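Local coordinates for taurocyamine kinase (Schistosoma mansoni, PDB 4WOE), which catalyses the reversible, magnesium-dependent transfer of phosphate from ATP to taurocyamine, yielding N-phosphotaurocyamine and ADP, at residues E140-L145 with T203-F208; K456-T461 with G692-Q697. The protein carries 4 engineered substitutions. All blocks are in the same frame, centred on the assembly; numbering follows the deposited sequence.

Overall arrangement
Two phosphagen kinase units follow one another in this single chain, and contacts 1 and 2 lie far out on opposite sides of the molecule. Contact 1, in the first unit, closes before contact 2 opens. Their centres are about 81 Å apart, and they share no helix, strand or sheet. Contact 1 sets helix 139-154 against the loop leading into strand 206-210, a member of the first eight-stranded antiparallel sheet. Contact 2 sets an extended loop before strand 480-489 against the start of helix 695-711, which follows strand 682-687 of the second sheet. The two sheets have the same strand order, so the contacts occupy different places in two similarly built units.

Contact 1: residues E140-L145 with T203-F208; sequences ETRIEL and TGRGIF
Arg-142 reaches from its helix over the face of the Arg-205 guanidinium. Its side chain, extended through chi1 and chi2, bends at the CG-CD bond (chi3 -74°), which brings NE to 3.3 Å from Arg-205 NH1. The two guanidinium planes are almost parallel, 3° apart, with NE displaced toward the rim of the group beneath it. Both atoms are donors, so the pairing rests on flat surfaces meeting, while the like charges are probably offset by the acceptors around them: Asp-200 forms a salt bridge with Arg-142 NH1, and the carbonyls of Gly-197 and Ile-199 take N-H groups of Arg-205. A further bond, from Arg-205 NH1 to Thr-203 O (3.2 Å, 159° at the hydrogen), lies in the carbonyl plane and helps fix the rotation of the group. Arginine suits both places, since its long arm carries a flat end that can bond at its edge while its face packs. In the plane of the Arg-142 guanidinium, a water accepts from NH1 at 2.7 Å and donates to Thr-203 OG1 at 2.9 Å, linking helix and loop. Thr-203 OG1 also hydrogen-bonds with Asp-200 O, so Asp-200 serves both residues.

This is a helix-on-loop junction in the catalytic domain of a phosphagen kinase: helix 139-154 meets the turn that delivers the chain into strand 206-210, which runs between strands 162-166 and 215-219 of the antiparallel sheet.

The nearest CA pair across the contact is Ile-143 with Gly-204, 4.4 Å. Glycine fits here because the backbone has a positive phi and CG of Arg-142 lies too near for a side chain to begin there. The branched isoleucine supplies a nonpolar flank, its CG1 lying 4.1 Å from Gly-204 N.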
ATOM      1  N   GLU A 140      38.792  10.863 -22.359  1.00 21.03           N
ATOM      2  CA  GLU A 140      39.868   9.917 -22.609  1.00 23.60           C
ATOM      3  C   GLU A 140      39.939   8.823 -21.528  1.00 22.87           C
ATOM      4  O   GLU A 140      40.199   7.661 -21.846  1.00 26.24           O
ATOM      5  CB  GLU A 140      41.209  10.655 -22.736  1.00 25.82           C
ATOM      6  CG  GLU A 140      42.437   9.749 -22.885  1.00 29.74           C
ATOM      7  CD  GLU A 140      42.258   8.613 -23.898  1.00 33.36           C
ATOM      8  OE1 GLU A 140      41.615   8.811 -24.958  1.00 34.92           O
ATOM      9  OE2 GLU A 140      42.775   7.507 -23.625  1.00 38.94           O
ATOM     10  N   THR A 141      39.688   9.157 -20.266  1.00 19.97           N
ATOM     11  CA  THR A 141      39.762   8.105 -19.254  1.00 21.09           C
ATOM     12  C   THR A 141      38.571   7.141 -19.350  1.00 17.72           C
ATOM     13  O   THR A 141      38.733   5.958 -19.070  1.00 18.38           O
ATOM     14  CB  THR A 141      39.892   8.661 -17.795  1.00 18.77           C
ATOM     15  OG1 THR A 141      38.776   9.493 -17.452  1.00 21.41           O
ATOM     16  CG2 THR A 141      41.181   9.462 -17.651  1.00 22.09           C
ATOM     17  N   ARG A 142      37.403   7.622 -19.777  1.00 18.94           N
ATOM     18  CA  ARG A 142      36.238   6.745 -19.965  1.00 18.35           C
ATOM     19  C   ARG A 142      36.522   5.718 -21.060  1.00 17.61           C
ATOM     20  O   ARG A 142      36.199   4.542 -20.924  1.00 21.14           O
ATOM     21  CB  ARG A 142      34.978   7.555 -20.301  1.00 15.46           C
ATOM     22  CG  ARG A 142      33.673   6.739 -20.303  1.00 19.78           C
ATOM     23  CD  ARG A 142      32.461   7.522 -20.877  1.00 17.69           C
ATOM     24  NE  ARG A 142      31.943   8.546 -19.967  1.00 18.21           N
ATOM     25  CZ  ARG A 142      32.299   9.828 -19.974  1.00 20.62           C
ATOM     26  NH1 ARG A 142      33.195  10.275 -20.844  1.00 21.42           N
ATOM     27  NH2 ARG A 142      31.756  10.675 -19.106  1.00 19.54           N
ATOM     28  N   ILE A 143      37.152   6.169 -22.138  1.00 20.12           N
ATOM     29  CA  ILE A 143      37.556   5.289 -23.234  1.00 20.25           C
ATOM     30  C   ILE A 143      38.590   4.246 -22.768  1.00 19.09           C
ATOM     31  O   ILE A 143      38.530   3.083 -23.170  1.00 18.42           O
ATOM     32  CB  ILE A 143      38.112   6.123 -24.420  1.00 21.76           C
ATOM     33  CG1 ILE A 143      36.966   6.848 -25.137  1.00 22.94           C
ATOM     34  CG2 ILE A 143      38.912   5.253 -25.400  1.00 16.51           C
ATOM     35  CD1 ILE A 143      37.412   8.108 -25.915  1.00 23.45           C
ATOM     36  N   GLU A 144      39.522   4.657 -21.911  1.00 16.17           N
ATOM     37  CA  GLU A 144      40.504   3.728 -21.375  1.00 16.46           C
ATOM     38  C   GLU A 144      39.816   2.663 -20.515  1.00 17.63           C
ATOM     39  O   GLU A 144      40.157   1.480 -20.592  1.00 16.39           O
ATOM     40  CB  GLU A 144      41.566   4.458 -20.551  1.00 20.30           C
ATOM     41  CG  GLU A 144      42.588   5.275 -21.357  1.00 22.02           C
ATOM     42  CD  GLU A 144      43.658   5.886 -20.456  1.00 24.57           C
ATOM     43  OE1 GLU A 144      44.803   5.380 -20.458  1.00 18.83           O
ATOM     44  OE2 GLU A 144      43.338   6.851 -19.720  1.00 21.31           O
ATOM     45  N   LEU A 145      38.860   3.087 -19.694  1.00 15.73           N
ATOM     46  CA  LEU A 145      38.061   2.148 -18.908  1.00 20.33           C
ATOM     47  C   LEU A 145      37.311   1.160 -19.828  1.00 19.87           C
ATOM     48  O   LEU A 145      37.348  -0.052 -19.613  1.00 18.18           O
ATOM     49  CB  LEU A 145      37.066   2.900 -18.013  1.00 17.43           C
ATOM     50  CG  LEU A 145      36.110   2.061 -17.155  1.00 16.40           C
ATOM     51  CD1 LEU A 145      36.869   1.110 -16.262  1.00 16.82           C
ATOM     52  CD2 LEU A 145      35.214   2.959 -16.318  1.00 18.19           C
ATOM     53  N   THR A 203      30.572   8.045 -26.719  1.00 19.16           N
ATOM     54  CA  THR A 203      31.924   7.502 -26.591  1.00 23.14           C
ATOM     55  C   THR A 203      32.188   6.764 -25.259  1.00 20.74           C
ATOM     56  O   THR A 203      31.645   7.112 -24.212  1.00 19.65           O
ATOM     57  CB  THR A 203      32.958   8.629 -26.761  1.00 22.42           C
ATOM     58  OG1 THR A 203      32.965   9.457 -25.594  1.00 22.82           O
ATOM     59  CG2 THR A 203      32.582   9.484 -27.963  1.00 23.56           C
ATOM     60  N   GLY A 204      33.019   5.733 -25.318  1.00 26.00           N
ATOM     61  CA  GLY A 204      33.304   4.904 -24.156  1.00 25.03           C
ATOM     62  C   GLY A 204      32.163   3.990 -23.726  1.00 24.93           C
ATOM     63  O   GLY A 204      32.245   3.339 -22.673  1.00 22.89           O
ATOM     64  N   ARG A 205      31.093   3.959 -24.519  1.00 20.05           N
ATOM     65  CA  ARG A 205      29.935   3.112 -24.223  1.00 24.02           C
ATOM     66  C   ARG A 205      29.761   2.018 -25.284  1.00 25.01           C
ATOM     67  O   ARG A 205      30.181   2.168 -26.433  1.00 22.26           O
ATOM     68  CB  ARG A 205      28.643   3.940 -24.134  1.00 24.74           C
ATOM     69  CG  ARG A 205      28.349   4.593 -22.788  1.00 23.92           C
ATOM     70  CD  ARG A 205      29.085   5.910 -22.624  1.00 19.97           C
ATOM     71  NE  ARG A 205      28.490   6.754 -21.585  1.00 21.84           N
ATOM     72  CZ  ARG A 205      28.752   8.054 -21.438  1.00 20.26           C
ATOM     73  NH1 ARG A 205      29.586   8.661 -22.273  1.00 19.97           N
ATOM     74  NH2 ARG A 205      28.175   8.748 -20.467  1.00 17.01           N
ATOM     75  N   GLY A 206      29.129   0.922 -24.890  1.00 24.57           N
ATOM     76  CA  GLY A 206      28.870  -0.169 -25.805  1.00 26.15           C
ATOM     77  C   GLY A 206      28.149  -1.314 -25.127  1.00 24.35           C
ATOM     78  O   GLY A 206      27.897  -1.276 -23.918  1.00 22.53           O
ATOM     79  N   ILE A 207      27.817  -2.335 -25.913  1.00 22.91           N
ATOM     80  CA  ILE A 207      27.224  -3.542 -25.378  1.00 19.11           C
ATOM     81  C   ILE A 207      27.943  -4.783 -25.908  1.00 21.57           C
ATOM     82  O   ILE A 207      28.156  -4.945 -27.113  1.00 21.77           O
ATOM     83  CB  ILE A 207      25.713  -3.632 -25.701  1.00 22.14           C
ATOM     84  CG1 ILE A 207      25.183  -5.029 -25.350  1.00 26.50           C
ATOM     85  CG2 ILE A 207      25.441  -3.313 -27.178  1.00 24.85           C
ATOM     86  CD1 ILE A 207      23.668  -5.193 -25.450  1.00 27.00           C
ATOM     87  N   PHE A 208      28.327  -5.657 -24.991  1.00 19.34           N
ATOM     88  CA  PHE A 208      28.819  -6.972 -25.356  1.00 22.06           C
ATOM     89  C   PHE A 208      27.669  -7.983 -25.346  1.00 21.79           C
ATOM     90  O   PHE A 208      26.832  -7.954 -24.455  1.00 21.33           O
ATOM     91  CB  PHE A 208      29.926  -7.402 -24.407  1.00 18.02           C
ATOM     92  CG  PHE A 208      30.572  -8.691 -24.785  1.00 20.55           C
ATOM     93  CD1 PHE A 208      31.647  -8.706 -25.661  1.00 21.15           C
ATOM     94  CD2 PHE A 208      30.108  -9.901 -24.261  1.00 22.32           C
ATOM     95  CE1 PHE A 208      32.263  -9.915 -26.022  1.00 23.56           C
ATOM     96  CE2 PHE A 208      30.714 -11.122 -24.611  1.00 24.41           C
ATOM     97  CZ  PHE A 208      31.794 -11.128 -25.492  1.00 23.33           C
TER
HETATM   98  O   HOH W   1      34.195   9.036 -22.982  1.00 21.42           O

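Contact 2: residues K456-T461 with G692-Q697; sequences KHPAPT and GLTELQ
Pro-458 and Thr-461 press against Thr-694 in the tightly packed part of this contact. The methyl CG2 of Thr-694 is wedged between them, 3.7 Å from CB of Pro-458 and 3.6 Å from CB of Thr-461. Beside it, the proline ring lays CG 3.5 Å from the carbonyl carbon of Leu-693; a rigid ring suits a loop that must stay extended. Polar bonds close both ends of this patch. At one, Gly-692 N donates to His-457 ND1 (2.9 Å, 172°), approaching the imidazole at its edge, in the ring plane. At the other, Thr-461 N donates to Glu-695 OE1 at 2.8 Å, on the syn side but 31° out of the carboxylate plane; the chain's bend at chi2 folds the glutamate back toward the loop. A water joins these two buried side chains, meeting His-457 NE2 at 2.7 Å and donating to Glu-695 OE2.

The motif beneath is a helix N-terminus with a capping box: Thr-694 N donates to Gln-697 OE1, and Gln-697 N returns a weak bond to Thr-694 OG1. It opens helix 695-711 of the catalytic domain, and the loop 456-461 runs alongside the approach to it, the two directions only 9° apart. Threonine serves twice, its hydroxyl capping while its methyl packs.

Packing is looser around Ala-459 and Pro-460, both exposed, whose CB atoms point away from the helix start. Here a second water lies between Ala-459 O and Glu-695 OE1. Ala-459 O also accepts from Thr-461 OG1, a bond within the loop, two residues apart.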
ATOM      1  N   LYS A 456     -37.944 -10.904  16.450  1.00 20.23           N
ATOM      2  CA  LYS A 456     -37.528  -9.956  15.411  1.00 22.43           C
ATOM      3  C   LYS A 456     -36.776  -8.761  15.971  1.00 21.99           C
ATOM      4  O   LYS A 456     -37.082  -8.303  17.076  1.00 20.55           O
ATOM      5  CB  LYS A 456     -38.749  -9.411  14.675  1.00 21.47           C
ATOM      6  CG  LYS A 456     -39.084 -10.072  13.392  1.00 27.10           C
ATOM      7  CD  LYS A 456     -40.448  -9.603  12.923  1.00 31.23           C
ATOM      8  CE  LYS A 456     -41.556 -10.401  13.611  1.00 34.28           C
ATOM      9  NZ  LYS A 456     -41.395 -11.862  13.365  1.00 28.55           N
ATOM     10  N   HIS A 457     -35.831  -8.224  15.203  1.00 19.43           N
ATOM     11  CA  HIS A 457     -35.389  -6.855  15.477  1.00 20.98           C
ATOM     12  C   HIS A 457     -36.617  -5.973  15.265  1.00 17.01           C
ATOM     13  O   HIS A 457     -37.356  -6.169  14.303  1.00 17.37           O
ATOM     14  CB  HIS A 457     -34.226  -6.421  14.577  1.00 21.45           C
ATOM     15  CG  HIS A 457     -33.847  -4.980  14.740  1.00 19.06           C
ATOM     16  ND1 HIS A 457     -32.938  -4.551  15.684  1.00 16.86           N
ATOM     17  CD2 HIS A 457     -34.269  -3.870  14.088  1.00 16.17           C
ATOM     18  CE1 HIS A 457     -32.815  -3.236  15.606  1.00 17.71           C
ATOM     19  NE2 HIS A 457     -33.612  -2.799  14.648  1.00 19.89           N
ATOM     20  N   PRO A 458     -36.870  -5.046  16.194  1.00 17.26           N
ATOM     21  CA  PRO A 458     -38.032  -4.153  16.114  1.00 21.41           C
ATOM     22  C   PRO A 458     -38.151  -3.430  14.769  1.00 20.55           C
ATOM     23  O   PRO A 458     -37.122  -3.123  14.164  1.00 20.44           O
ATOM     24  CB  PRO A 458     -37.779  -3.140  17.250  1.00 20.80           C
ATOM     25  CG  PRO A 458     -36.340  -3.389  17.698  1.00 16.93           C
ATOM     26  CD  PRO A 458     -36.092  -4.819  17.425  1.00 17.57           C
ATOM     27  N   ALA A 459     -39.380  -3.174  14.314  1.00 19.09           N
ATOM     28  CA  ALA A 459     -39.613  -2.319  13.147  1.00 21.86           C
ATOM     29  C   ALA A 459     -38.953  -0.951  13.368  1.00 17.95           C
ATOM     30  O   ALA A 459     -38.616  -0.601  14.494  1.00 19.74           O
ATOM     31  CB  ALA A 459     -41.119  -2.166  12.880  1.00 16.61           C
ATOM     32  N   PRO A 460     -38.727  -0.192  12.289  1.00 22.14           N
ATOM     33  CA  PRO A 460     -38.157   1.148  12.489  1.00 18.30           C
ATOM     34  C   PRO A 460     -39.002   1.963  13.468  1.00 18.87           C
ATOM     35  O   PRO A 460     -40.188   2.118  13.239  1.00 21.16           O
ATOM     36  CB  PRO A 460     -38.190   1.754  11.089  1.00 18.63           C
ATOM     37  CG  PRO A 460     -38.068   0.579  10.170  1.00 14.10           C
ATOM     38  CD  PRO A 460     -38.773  -0.573  10.863  1.00 20.86           C
ATOM     39  N   THR A 461     -38.393   2.448  14.546  1.00 19.51           N
ATOM     40  CA  THR A 461     -39.126   3.147  15.594  1.00 20.40           C
ATOM     41  C   THR A 461     -38.337   4.373  16.046  1.00 22.21           C
ATOM     42  O   THR A 461     -37.516   4.295  16.955  1.00 21.12           O
ATOM     43  CB  THR A 461     -39.416   2.204  16.788  1.00 22.91           C
ATOM     44  OG1 THR A 461     -40.030   1.007  16.293  1.00 25.05           O
ATOM     45  CG2 THR A 461     -40.367   2.846  17.792  1.00 18.80           C
ATOM     46  N   GLY A 692     -31.562  -5.302  18.129  1.00 23.94           N
ATOM     47  CA  GLY A 692     -32.314  -5.828  19.259  1.00 23.38           C
ATOM     48  C   GLY A 692     -32.868  -4.718  20.135  1.00 31.14           C
ATOM     49  O   GLY A 692     -33.106  -4.915  21.325  1.00 31.64           O
ATOM     50  N   LEU A 693     -33.065  -3.547  19.529  1.00 27.45           N
ATOM     51  CA  LEU A 693     -33.551  -2.358  20.213  1.00 26.85           C
ATOM     52  C   LEU A 693     -33.889  -1.302  19.160  1.00 24.84           C
ATOM     53  O   LEU A 693     -33.395  -1.376  18.039  1.00 17.49           O
ATOM     54  CB  LEU A 693     -32.515  -1.818  21.215  1.00 29.22           C
ATOM     55  CG  LEU A 693     -31.290  -1.036  20.728  1.00 30.97           C
ATOM     56  CD1 LEU A 693     -30.543  -0.419  21.912  1.00 31.36           C
ATOM     57  CD2 LEU A 693     -30.352  -1.906  19.903  1.00 29.97           C
ATOM     58  N   THR A 694     -34.732  -0.337  19.521  1.00 24.72           N
ATOM     59  CA  THR A 694     -35.188   0.692  18.587  1.00 24.91           C
ATOM     60  C   THR A 694     -34.224   1.880  18.553  1.00 26.84           C
ATOM     61  O   THR A 694     -33.282   1.958  19.354  1.00 27.37           O
ATOM     62  CB  THR A 694     -36.600   1.222  18.948  1.00 22.80           C
ATOM     63  OG1 THR A 694     -36.535   1.906  20.202  1.00 24.13           O
ATOM     64  CG2 THR A 694     -37.645   0.074  19.025  1.00 19.55           C
ATOM     65  N   GLU A 695     -34.484   2.807  17.633  1.00 23.00           N
ATOM     66  CA  GLU A 695     -33.614   3.955  17.424  1.00 24.28           C
ATOM     67  C   GLU A 695     -33.657   4.903  18.634  1.00 26.83           C
ATOM     68  O   GLU A 695     -32.632   5.435  19.053  1.00 23.15           O
ATOM     69  CB  GLU A 695     -34.003   4.675  16.126  1.00 19.17           C
ATOM     70  CG  GLU A 695     -33.583   3.926  14.840  1.00 20.98           C
ATOM     71  CD  GLU A 695     -34.542   2.812  14.422  1.00 22.00           C
ATOM     72  OE1 GLU A 695     -35.611   2.639  15.059  1.00 22.70           O
ATOM     73  OE2 GLU A 695     -34.235   2.109  13.435  1.00 19.57           O
ATOM     74  N   LEU A 696     -34.839   5.084  19.217  1.00 26.01           N
ATOM     75  CA  LEU A 696     -34.952   5.821  20.473  1.00 28.41           C
ATOM     76  C   LEU A 696     -34.101   5.187  21.580  1.00 34.99           C
ATOM     77  O   LEU A 696     -33.318   5.864  22.246  1.00 35.68           O
ATOM     78  CB  LEU A 696     -36.409   5.887  20.914  1.00 29.35           C
ATOM     79  CG  LEU A 696     -36.982   7.267  21.243  1.00 39.17           C
ATOM     80  CD1 LEU A 696     -36.419   8.329  20.305  1.00 31.70           C
ATOM     81  CD2 LEU A 696     -38.506   7.227  21.145  1.00 34.23           C
ATOM     82  N   GLN A 697     -34.261   3.880  21.767  1.00 32.99           N
ATOM     83  CA  GLN A 697     -33.542   3.155  22.802  1.00 35.25           C
ATOM     84  C   GLN A 697     -32.033   3.246  22.604  1.00 42.27           C
ATOM     85  O   GLN A 697     -31.286   3.469  23.573  1.00 40.63           O
ATOM     86  CB  GLN A 697     -33.985   1.684  22.833  1.00 29.37           C
ATOM     87  CG  GLN A 697     -35.473   1.528  23.124  1.00 32.48           C
ATOM     88  CD  GLN A 697     -35.933   0.083  23.222  1.00 31.89           C
ATOM     89  OE1 GLN A 697     -35.565  -0.778  22.405  1.00 21.67           O
ATOM     90  NE2 GLN A 697     -36.758  -0.189  24.225  1.00 35.33           N
TER
HETATM   91  O   HOH W   2     -34.453  -0.773  13.112  1.00 18.80           O
HETATM   92  O   HOH W   3     -35.941  -0.124  15.411  1.00 21.98           O